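Local coordinates for packaging protein UL32 (Human herpesvirus 8 type M, PDB 6XF9) that forms a zinc-binding pentameric ring required for packaging of the viral genome and probably helps bring newly made capsids to nuclear replication compartments, at residues A76-F81 / L129-Q134; C82-H87 / G204-A209; L284-R287 / T292-V295. All blocks are in the same frame, centred on the assembly; numbering follows the deposited sequence. Where two conformers were deposited one is given.

Contact 1 of 3, residues A76-F81 / L129-Q134; sequences ACLCFF and LHFFVQ. With ZN (zinc ion), chain O.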
# COMPACT_ATOMS: atom_id res chain seq x y z
N ALA D 76 -42.28 -20.65 -24.20
CA ALA D 76 -41.38 -19.72 -24.88
C ALA D 76 -41.97 -18.32 -25.00
O ALA D 76 -41.21 -17.36 -25.13
CB ALA D 76 -41.01 -20.25 -26.26
N CYS D 77 -43.30 -18.17 -25.00
CA CYS D 77 -43.87 -16.82 -24.98
C CYS D 77 -43.66 -16.16 -23.64
O CYS D 77 -43.31 -14.98 -23.56
CB CYS D 77 -45.35 -16.84 -25.30
SG CYS D 77 -45.63 -16.93 -27.01
N LEU D 78 -43.93 -16.90 -22.56
CA LEU D 78 -43.65 -16.40 -21.22
C LEU D 78 -42.20 -15.95 -21.10
O LEU D 78 -41.92 -14.84 -20.63
CB LEU D 78 -43.94 -17.49 -20.20
CG LEU D 78 -43.61 -17.09 -18.77
CD1 LEU D 78 -44.28 -15.79 -18.42
CD2 LEU D 78 -43.95 -18.22 -17.82
N CYS D 79 -41.27 -16.79 -21.56
CA CYS D 79 -39.87 -16.41 -21.53
C CYS D 79 -39.62 -15.11 -22.30
O CYS D 79 -38.97 -14.19 -21.79
CB CYS D 79 -39.01 -17.55 -22.07
SG CYS D 79 -39.05 -18.98 -20.97
N PHE D 80 -40.16 -14.98 -23.51
CA PHE D 80 -39.93 -13.76 -24.27
C PHE D 80 -40.42 -12.53 -23.51
O PHE D 80 -39.77 -11.48 -23.53
CB PHE D 80 -40.63 -13.85 -25.63
CG PHE D 80 -40.35 -12.70 -26.55
CD1 PHE D 80 -39.20 -12.67 -27.31
CD2 PHE D 80 -41.25 -11.67 -26.66
CE1 PHE D 80 -38.95 -11.60 -28.17
CE2 PHE D 80 -41.01 -10.61 -27.52
CZ PHE D 80 -39.86 -10.57 -28.27
N PHE D 81 -41.57 -12.65 -22.84
CA PHE D 81 -42.11 -11.51 -22.10
C PHE D 81 -41.20 -11.14 -20.94
O PHE D 81 -40.94 -9.96 -20.70
CB PHE D 81 -43.51 -11.85 -21.60
CG PHE D 81 -44.61 -11.47 -22.55
CD1 PHE D 81 -44.60 -11.94 -23.86
CD2 PHE D 81 -45.68 -10.69 -22.13
CE1 PHE D 81 -45.61 -11.60 -24.74
CE2 PHE D 81 -46.69 -10.36 -23.01
CZ PHE D 81 -46.65 -10.82 -24.32
N LEU D 129 -35.11 -16.04 -9.70
CA LEU D 129 -33.83 -16.59 -10.15
C LEU D 129 -33.95 -17.16 -11.56
O LEU D 129 -33.05 -16.97 -12.39
CB LEU D 129 -33.33 -17.64 -9.16
CG LEU D 129 -32.68 -17.16 -7.85
CD1 LEU D 129 -32.43 -18.31 -6.90
CD2 LEU D 129 -31.36 -16.48 -8.18
N HIS D 130 -35.04 -17.88 -11.84
CA HIS D 130 -35.16 -18.54 -13.14
C HIS D 130 -35.49 -17.56 -14.26
O HIS D 130 -34.85 -17.58 -15.32
CB HIS D 130 -36.21 -19.66 -13.07
CG HIS D 130 -36.43 -20.34 -14.38
ND1 HIS D 130 -35.59 -21.32 -14.86
CD2 HIS D 130 -37.41 -20.19 -15.31
CE1 HIS D 130 -36.04 -21.73 -16.04
NE2 HIS D 130 -37.13 -21.06 -16.33
N PHE D 131 -36.45 -16.68 -14.03
CA PHE D 131 -36.94 -15.85 -15.12
C PHE D 131 -36.25 -14.50 -15.22
O PHE D 131 -36.31 -13.88 -16.29
CB PHE D 131 -38.44 -15.63 -14.98
CG PHE D 131 -39.26 -16.85 -15.30
CD1 PHE D 131 -39.38 -17.28 -16.59
CD2 PHE D 131 -39.91 -17.55 -14.30
CE1 PHE D 131 -40.11 -18.40 -16.89
CE2 PHE D 131 -40.64 -18.67 -14.60
CZ PHE D 131 -40.74 -19.10 -15.90
N PHE D 132 -35.62 -14.00 -14.15
CA PHE D 132 -35.12 -12.62 -14.19
C PHE D 132 -33.66 -12.45 -13.81
O PHE D 132 -32.90 -11.81 -14.55
CB PHE D 132 -35.99 -11.75 -13.29
CG PHE D 132 -37.40 -11.65 -13.77
CD1 PHE D 132 -37.74 -10.71 -14.73
CD2 PHE D 132 -38.37 -12.52 -13.31
CE1 PHE D 132 -39.04 -10.60 -15.20
CE2 PHE D 132 -39.67 -12.41 -13.77
CZ PHE D 132 -40.00 -11.45 -14.72
N VAL D 133 -33.22 -13.01 -12.69
CA VAL D 133 -31.83 -12.83 -12.31
C VAL D 133 -30.93 -13.66 -13.23
O VAL D 133 -30.07 -13.11 -13.93
CB VAL D 133 -31.61 -13.21 -10.83
CG1 VAL D 133 -30.16 -12.98 -10.45
CG2 VAL D 133 -32.54 -12.45 -9.94
N GLN D 134 -31.15 -14.98 -13.27
CA GLN D 134 -30.25 -15.85 -14.01
C GLN D 134 -30.66 -16.08 -15.46
O GLN D 134 -29.79 -16.37 -16.29
CB GLN D 134 -30.12 -17.21 -13.31
CG GLN D 134 -29.95 -17.17 -11.80
CD GLN D 134 -28.58 -16.67 -11.32
OE1 GLN D 134 -27.89 -15.93 -12.03
NE2 GLN D 134 -28.20 -17.06 -10.11
ZN ZN O . -33.96 -22.28 -14.07
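His130 ND1 bonds the zinc ion at 2.0 Å, and the carbon edge of its ring bears on Phe131, the residue that meets Leu78 and Cys79 across the contact. The imidazole is fixed from two sides, because Tyr75, just before the segment 76-81, has its hydroxyl hydrogen-bonded to NE2. Zinc at ND1 would be expected to polarise the ring. His130 CG lies anti to the backbone N (chi1 177°), a torsion that lays CD2 over the centre of the Phe131 ring, 3.4 Å above its plane, so that one face of the phenyl ring receives the edge of the imidazole. Cys52, Cys55 and Cys136 complete the metal site, a centre of three cysteines and one histidine in which Cys52 and Cys55 form a CxxC pair; His130 and Cys136 are also joined by backbone hydrogen bonding. Helix 124-133, which carries His130 and Phe131, packs on helix 71-83, with Cys79 and Phe131 closest at 7.1 Å between their CA atoms. The helix widens here into a pi-type turn, where Gln134 N bonds Leu129 O at 2.9 Å. Between the two helices the contact is apolar, and the three side chains that make it are buried. Leu78 sends CD2 to the far end of the phenyl ring, 3.8 Å from Phe131 CZ; with chi1 at 177° its branch runs forward to Phe131, and the two side chains cross at about a right angle. Cys79 comes from another direction, its SG lying near the ring plane at the edge, 4.3 Å from Phe131 CE1. Helix 89-106 packs on Leu78 through Asp98 and Ile102, and Phe137 touches Cys79.

Contact 2 of 3, residues C82-H87 / G204-A209; sequences CLYAPH and GIPELA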
# COMPACT_ATOMS: atom_id res chain seq x y z
N CYS D 82 -40.72 -12.14 -20.21
CA CYS D 82 -39.83 -11.87 -19.08
C CYS D 82 -38.57 -11.15 -19.54
O CYS D 82 -38.13 -10.18 -18.92
CB CYS D 82 -39.48 -13.18 -18.40
SG CYS D 82 -40.86 -13.95 -17.53
N LEU D 83 -38.00 -11.60 -20.66
CA LEU D 83 -36.81 -10.99 -21.23
C LEU D 83 -37.02 -9.50 -21.49
O LEU D 83 -36.06 -8.72 -21.44
CB LEU D 83 -36.48 -11.72 -22.53
CG LEU D 83 -35.19 -11.37 -23.25
CD1 LEU D 83 -34.06 -11.56 -22.27
CD2 LEU D 83 -35.02 -12.27 -24.47
N TYR D 84 -38.26 -9.09 -21.76
CA TYR D 84 -38.59 -7.70 -22.05
C TYR D 84 -39.41 -7.08 -20.92
O TYR D 84 -40.14 -6.11 -21.13
CB TYR D 84 -39.32 -7.60 -23.38
CG TYR D 84 -38.38 -7.80 -24.52
CD1 TYR D 84 -38.05 -9.05 -24.96
CD2 TYR D 84 -37.75 -6.73 -25.12
CE1 TYR D 84 -37.14 -9.23 -26.00
CE2 TYR D 84 -36.85 -6.90 -26.14
CZ TYR D 84 -36.55 -8.15 -26.56
OH TYR D 84 -35.65 -8.34 -27.58
N ALA D 85 -39.26 -7.60 -19.72
CA ALA D 85 -39.96 -7.09 -18.56
C ALA D 85 -38.96 -6.65 -17.49
O ALA D 85 -37.88 -7.23 -17.36
CB ALA D 85 -40.90 -8.16 -17.97
N PRO D 86 -39.29 -5.61 -16.72
CA PRO D 86 -38.40 -5.18 -15.64
C PRO D 86 -38.37 -6.20 -14.52
O PRO D 86 -39.16 -7.14 -14.47
CB PRO D 86 -39.01 -3.87 -15.16
CG PRO D 86 -40.45 -3.95 -15.57
CD PRO D 86 -40.46 -4.72 -16.85
N HIS D 87 -37.37 -6.06 -13.69
CA HIS D 87 -37.23 -6.83 -12.42
C HIS D 87 -38.05 -6.16 -11.16
O HIS D 87 -37.79 -5.10 -10.53
CB HIS D 87 -35.85 -6.64 -11.89
CG HIS D 87 -34.84 -7.62 -12.32
ND1 HIS D 87 -33.99 -7.39 -13.38
CD2 HIS D 87 -34.44 -8.78 -11.77
CE1 HIS D 87 -33.15 -8.40 -13.50
NE2 HIS D 87 -33.41 -9.26 -12.54
N GLY D 204 -34.84 -0.87 -31.16
CA GLY D 204 -36.03 -1.41 -30.58
C GLY D 204 -36.08 -2.90 -30.53
O GLY D 204 -35.11 -3.54 -30.74
N ILE D 205 -37.25 -3.42 -30.23
CA ILE D 205 -37.47 -4.86 -30.15
C ILE D 205 -37.32 -5.49 -31.53
O ILE D 205 -37.36 -4.78 -32.55
CB ILE D 205 -38.84 -5.15 -29.53
CG1 ILE D 205 -39.97 -4.50 -30.31
CG2 ILE D 205 -38.89 -4.61 -28.11
CD1 ILE D 205 -41.31 -5.01 -29.79
N PRO D 206 -37.13 -6.82 -31.63
CA PRO D 206 -36.92 -7.45 -32.93
C PRO D 206 -38.03 -7.15 -33.93
O PRO D 206 -39.13 -6.74 -33.56
CB PRO D 206 -36.92 -8.95 -32.60
CG PRO D 206 -36.58 -9.04 -31.20
CD PRO D 206 -37.09 -7.80 -30.53
N GLU D 207 -37.81 -7.38 -35.21
CA GLU D 207 -38.88 -7.15 -36.18
C GLU D 207 -40.04 -8.06 -35.94
O GLU D 207 -41.12 -7.63 -35.87
CB GLU D 207 -38.41 -7.36 -37.59
CG GLU D 207 -38.62 -6.16 -38.48
CD GLU D 207 -39.97 -6.07 -39.11
OE1 GLU D 207 -40.34 -6.95 -39.87
OE2 GLU D 207 -40.66 -5.09 -38.90
N LEU D 208 -39.82 -9.33 -35.73
CA LEU D 208 -40.97 -10.19 -35.47
C LEU D 208 -41.82 -9.65 -34.34
O LEU D 208 -43.05 -9.73 -34.39
CB LEU D 208 -40.56 -11.62 -35.11
CG LEU D 208 -40.07 -12.60 -36.14
CD1 LEU D 208 -39.45 -13.74 -35.43
CD2 LEU D 208 -41.32 -13.08 -36.81
N ALA D 209 -41.18 -9.12 -33.29
CA ALA D 209 -41.94 -8.54 -32.20
C ALA D 209 -42.57 -7.22 -32.61
O ALA D 209 -43.70 -6.92 -32.23
CB ALA D 209 -41.05 -8.38 -30.97
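Tyr84, at the close of the 71-83 helical region, lays its ring and hydroxyl against Ile205 and Pro206. The apolar part of the contact is made by two groups that approach the ring obliquely. Ile205 offers its CG2 methyl, 3.6 Å from Tyr84 CE2 and 3.8 Å from Tyr84 CD2, so the methyl touches the bond between these two ring carbons. With chi1 at 58°, CG1 occupies the space between the backbone N and the carbonyl carbon; CG2 is thereby the branch turned to Tyr84, while the longer arm leads away. Pro206 meets the outer end of the same ring from the opposite direction, with CD 4.0 Å from Tyr84 CZ. Phe80, one helical turn earlier, also meets the tyrosine ring, their planes at about 35°.

The polar part centres on the phenol oxygen. Pro206 CD lies close to it, 3.3 Å from Tyr84 OH, yet the bond that fixes the hydroxyl comes from elsewhere: it is hydrogen-bonded to the backbone N of Thr411. The side chain of Thr411 also bonds Gly204 O, so a single residue of a neighbouring loop holds both the tip of the tyrosine and the backbone just before Ile205.

Backbone bonds hold the chain round the tyrosine. Ala85 N bonds Cys82 O at 2.9 Å, and the backbone of Tyr84 pairs with that of Ser381, whose side chain also touches Ile205. Pro206 occupies the N-cap position of helix 207-213. The contact therefore ties the 71-83 helical region to the start of another helix: the aromatic ring of Tyr84 rests on the N-cap proline of helix 207-213.

Contact 3 of 3, residues L284-R287 / T292-V295; sequences LGLR and TASV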
# COMPACT_ATOMS: atom_id res chain seq x y z
N LEU D 284 -35.65 -8.30 -1.43
CA LEU D 284 -35.99 -9.23 -0.36
C LEU D 284 -36.32 -8.52 0.96
O LEU D 284 -36.00 -9.02 2.04
CB LEU D 284 -34.87 -10.25 -0.15
CG LEU D 284 -34.66 -11.08 -1.41
CD1 LEU D 284 -33.59 -12.16 -1.24
CD2 LEU D 284 -35.98 -11.69 -1.80
N GLY D 285 -36.92 -7.34 0.88
CA GLY D 285 -37.32 -6.62 2.08
C GLY D 285 -37.79 -5.23 1.70
O GLY D 285 -37.59 -4.76 0.58
N LEU D 286 -38.47 -4.58 2.62
CA LEU D 286 -38.91 -3.24 2.43
C LEU D 286 -38.33 -2.36 3.53
O LEU D 286 -38.78 -2.38 4.61
CB LEU D 286 -40.41 -3.19 2.46
CG LEU D 286 -41.04 -1.85 2.33
CD1 LEU D 286 -40.48 -1.21 1.12
CD2 LEU D 286 -42.48 -1.98 2.10
N ARG D 287 -37.42 -1.49 3.17
CA ARG D 287 -36.75 -0.61 4.09
C ARG D 287 -36.88 0.80 3.62
O ARG D 287 -36.92 1.00 2.47
CB ARG D 287 -35.29 -0.88 4.00
CG ARG D 287 -34.80 -1.95 4.88
CD ARG D 287 -33.39 -2.26 4.52
NE ARG D 287 -33.35 -3.20 3.46
CZ ARG D 287 -33.52 -4.49 3.64
NH1 ARG D 287 -33.74 -4.94 4.84
NH2 ARG D 287 -33.47 -5.31 2.62
N THR D 292 -37.72 7.46 0.26
CA THR D 292 -37.77 6.35 -0.67
C THR D 292 -37.88 5.06 0.12
O THR D 292 -37.75 5.05 1.35
CB THR D 292 -36.53 6.29 -1.55
OG1 THR D 292 -35.42 5.86 -0.75
CG2 THR D 292 -36.23 7.65 -2.10
N ALA D 293 -38.12 3.96 -0.60
CA ALA D 293 -38.23 2.64 -0.00
C ALA D 293 -37.50 1.65 -0.90
O ALA D 293 -37.31 1.91 -2.09
CB ALA D 293 -39.69 2.23 0.19
N SER D 294 -37.09 0.51 -0.34
CA SER D 294 -36.36 -0.46 -1.15
C SER D 294 -37.22 -1.08 -2.23
O SER D 294 -36.66 -1.70 -3.14
CB SER D 294 -35.77 -1.57 -0.30
OG SER D 294 -36.77 -2.18 0.48
N VAL D 295 -38.54 -0.95 -2.16
CA VAL D 295 -39.43 -1.35 -3.25
C VAL D 295 -39.82 -0.09 -4.01
O VAL D 295 -40.55 0.76 -3.50
CB VAL D 295 -40.67 -2.09 -2.73
CG1 VAL D 295 -41.61 -2.40 -3.89
CG2 VAL D 295 -40.28 -3.38 -2.07
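Ser294 points its side chain toward the backbone of Gly285, Leu286 and Arg287, at the base of a beta-hairpin whose strands are 288-289 and 292-293. Its OG bonds two backbone groups. It donates to Gly285 O at 2.7 Å, approaching from above the carbonyl plane, and accepts Arg287 N at 2.9 Å in a fairly straight bond (154° at the hydrogen). A chi1 of 55° tucks OG between the serine's own backbone N and carbonyl carbon, which brings it within reach of both. The main chain adds a third link, Ser294 N to Arg287 O at 2.9 Å, so the hydroxyl accepts from Arg287 N while the serine amide donates to the carbonyl of the same residue.

Leu286 makes the apolar part of the contact. With CG anti to its backbone N, it extends CD1 between Ala293 and Val295, 3.7 Å from Ala293 CB and 3.9 Å from Val295 CG2. Val295 immediately precedes Cys296, a ligand of the zinc site that Cys299, His366 and Cys373 complete, so the hairpin base leads directly into that site. Arg287, bent at chi3, has its NE bonded to Asn430 OD1. Beside the Ser294 amide bond, Ala293 CA makes a CA-H...O contact with Arg287 O at 3.2 Å.

Going from the N terminus, helix 71-83 supplies one side of both early contacts. Contact 1 closes a loop of 47 residues, much of it helical, when the chain returns as 129-134 beside a zinc site. Contact 2 opens before that return and closes only at 204-209, after 116 residues, so the two cross, and they touch: Phe80 packs on Ala209, and Phe132 on Pro86 and His87. Together they tie helix 71-83 to helices 124-133 and 207-213. Contact 3 follows in series as a local closure round four residues, on the other side of the chain's centre, about 23 Å from contact 1 between centres, leading into another zinc site.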